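Local coordinates for spore germination protein GerM (Bacillus subtilis subsp. subtilis str. 168, PDB 6GZB), which is of unknown molecular function but affects both sporulation and germination, and carries tandem GerMN domains, at residues T202-E210 with G240-T249. Sequence-based numbering, arbitrary orientation.
Sequences TVYYLAENE and GPSKVSGLLT
Pro241 lies over one face of the Tyr205 ring, its CB 3.9 Å from the ring centroid and 10° off the normal, a CH-pi contact. Its CD, on the same side but beyond the ring's rim, lies 3.7 Å from Tyr205 CD1, while the Gly240-Pro241 peptide passes CE1. With CG anti to the carbonyl carbon (chi1 -63°), the Tyr205 ring reaches the start of the loop; its OH is hydrogen-bonded to Lys220 NZ, and Thr249 OG1, at the ring edge near its plane, to Leu237 O. Leu206 and Leu248 form one antiparallel hydrogen-bonded pair: Leu206 N to Leu248 O 3.0 Å, Leu248 N to Leu206 O 2.8 Å. Their side chains touch by single methyls, Leu206 CD2 and Leu248 CD1, 4.0 Å apart. Leu247 divides its two methyls, CD1 packing on Tyr205 CB and CD2 on Ala207 CB. A water accepts from Glu208 N and donates to Gly246 O. Ser245 OG donates to Ser242 O and accepts from Leu247 N, an ST turn. In this structural packing within the second GerMN domain, a single bridge joins the loop after helix 229-239 to strand 198-208, itself antiparallel to strand 213-223; Leu206 also touches helix 289-299.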
# COMPACT_ATOMS: atom_id res chain seq x y z
N THR A 202 -4.62 -4.15 6.41
CA THR A 202 -3.65 -3.15 6.00
C THR A 202 -4.11 -1.76 6.40
O THR A 202 -5.27 -1.39 6.20
CB THR A 202 -3.41 -3.22 4.49
OG1 THR A 202 -2.73 -4.44 4.21
CG2 THR A 202 -2.55 -2.04 4.02
N VAL A 203 -3.20 -1.04 7.04
CA VAL A 203 -3.47 0.30 7.56
C VAL A 203 -2.31 1.21 7.13
O VAL A 203 -1.14 0.81 7.18
CB VAL A 203 -3.55 0.26 9.10
CG1 VAL A 203 -3.64 1.65 9.69
CG2 VAL A 203 -4.73 -0.59 9.53
N TYR A 204 -2.64 2.41 6.66
CA TYR A 204 -1.63 3.35 6.19
C TYR A 204 -1.21 4.32 7.28
O TYR A 204 -2.05 4.96 7.91
CB TYR A 204 -2.13 4.12 4.98
CG TYR A 204 -2.08 3.35 3.68
CD1 TYR A 204 -3.10 2.48 3.32
CD2 TYR A 204 -1.03 3.52 2.81
CE1 TYR A 204 -3.06 1.80 2.11
CE2 TYR A 204 -0.98 2.85 1.60
CZ TYR A 204 -1.98 1.97 1.27
OH TYR A 204 -1.92 1.31 0.06
N TYR A 205 0.09 4.42 7.50
CA TYR A 205 0.63 5.40 8.40
C TYR A 205 1.48 6.39 7.64
O TYR A 205 1.75 6.21 6.45
CB TYR A 205 1.45 4.73 9.50
CG TYR A 205 0.64 3.82 10.38
CD1 TYR A 205 -0.23 4.34 11.32
CD2 TYR A 205 0.73 2.44 10.26
CE1 TYR A 205 -0.97 3.51 12.15
CE2 TYR A 205 -0.03 1.60 11.05
CZ TYR A 205 -0.86 2.14 12.01
OH TYR A 205 -1.61 1.29 12.78
N LEU A 206 1.90 7.44 8.33
CA LEU A 206 2.58 8.56 7.70
C LEU A 206 4.08 8.47 7.97
O LEU A 206 4.51 8.00 9.03
CB LEU A 206 2.00 9.85 8.26
CG LEU A 206 2.46 11.19 7.70
CD1 LEU A 206 1.98 11.39 6.27
CD2 LEU A 206 1.97 12.32 8.59
N ALA A 207 4.86 8.69 6.93
CA ALA A 207 6.31 8.83 7.08
C ALA A 207 6.73 10.11 6.37
O ALA A 207 5.93 10.72 5.66
CB ALA A 207 7.02 7.64 6.47
N GLU A 208 7.97 10.52 6.55
CA GLU A 208 8.46 11.66 5.80
C GLU A 208 9.96 11.66 5.70
O GLU A 208 10.66 11.09 6.53
CB GLU A 208 7.96 12.97 6.40
CG GLU A 208 8.44 13.25 7.81
CD GLU A 208 8.43 14.74 8.12
OE1 GLU A 208 7.54 15.45 7.59
OE2 GLU A 208 9.33 15.20 8.85
N ASN A 209 10.45 12.26 4.62
CA ASN A 209 11.86 12.53 4.48
C ASN A 209 12.06 13.99 4.07
O ASN A 209 11.14 14.80 4.15
CB ASN A 209 12.48 11.58 3.45
CG ASN A 209 11.76 11.62 2.11
OD1 ASN A 209 11.05 12.58 1.79
ND2 ASN A 209 11.96 10.58 1.31
N GLU A 210 13.29 14.33 3.70
CA GLU A 210 13.62 15.70 3.31
C GLU A 210 12.57 16.28 2.37
O GLU A 210 12.06 17.35 2.62
CB GLU A 210 14.99 15.74 2.66
CG GLU A 210 15.29 14.54 1.78
CD GLU A 210 16.45 14.79 0.83
OE1 GLU A 210 16.19 15.09 -0.35
OE2 GLU A 210 17.61 14.71 1.29
N GLY A 240 -2.25 4.53 16.30
CA GLY A 240 -0.98 4.93 15.72
C GLY A 240 -0.05 3.76 15.53
O GLY A 240 -0.37 2.63 15.90
N PRO A 241 1.12 4.01 14.92
CA PRO A 241 2.04 2.94 14.61
C PRO A 241 2.85 2.49 15.83
O PRO A 241 2.77 3.10 16.88
CB PRO A 241 2.95 3.56 13.56
CG PRO A 241 2.93 5.01 13.86
CD PRO A 241 1.56 5.31 14.38
N SER A 242 3.60 1.41 15.67
CA SER A 242 4.54 0.96 16.69
C SER A 242 5.48 2.11 17.05
O SER A 242 5.79 2.98 16.22
CB SER A 242 5.37 -0.22 16.17
OG SER A 242 4.57 -1.21 15.54
N LYS A 243 5.96 2.10 18.29
CA LYS A 243 6.93 3.08 18.73
C LYS A 243 8.29 2.85 18.09
O LYS A 243 8.65 1.72 17.79
CB LYS A 243 7.00 3.09 20.26
CG LYS A 243 6.33 4.32 20.85
CD LYS A 243 5.32 4.00 21.94
CE LYS A 243 4.40 5.19 22.20
NZ LYS A 243 5.11 6.44 22.66
N VAL A 244 8.97 3.94 17.74
CA VAL A 244 10.30 3.87 17.15
C VAL A 244 10.30 3.04 15.87
O VAL A 244 11.19 2.22 15.64
CB VAL A 244 11.34 3.29 18.14
CG1 VAL A 244 12.71 3.87 17.86
CG2 VAL A 244 10.93 3.57 19.59
N SER A 245 9.31 3.30 15.02
CA SER A 245 9.08 2.50 13.81
C SER A 245 9.43 3.30 12.56
O SER A 245 9.35 2.79 11.44
CB SER A 245 7.60 2.10 13.74
OG SER A 245 6.77 3.26 13.74
N GLY A 246 9.73 4.56 12.74
CA GLY A 246 10.00 5.43 11.64
C GLY A 246 8.70 5.96 11.06
O GLY A 246 8.70 6.58 10.06
N LEU A 247 7.59 5.70 11.73
CA LEU A 247 6.29 6.13 11.29
C LEU A 247 5.57 6.99 12.31
O LEU A 247 5.88 7.00 13.46
CB LEU A 247 5.40 4.92 11.02
CG LEU A 247 5.84 3.88 10.02
CD1 LEU A 247 4.95 2.66 10.04
CD2 LEU A 247 6.00 4.47 8.64
N LEU A 248 4.59 7.72 11.84
CA LEU A 248 3.78 8.53 12.71
C LEU A 248 2.33 8.48 12.32
O LEU A 248 1.98 7.94 11.30
CB LEU A 248 4.26 9.95 12.67
CG LEU A 248 5.10 10.29 11.45
CD1 LEU A 248 4.90 11.74 11.19
CD2 LEU A 248 6.58 10.02 11.57
N THR A 249 1.48 9.00 13.17
CA THR A 249 0.05 9.10 12.89
C THR A 249 -0.32 10.54 13.17
O THR A 249 0.24 11.15 14.04
CB THR A 249 -0.82 8.16 13.77
OG1 THR A 249 -2.07 7.91 13.14
CG2 THR A 249 -1.11 8.77 15.06
O HOH W 1 9.09 8.92 8.55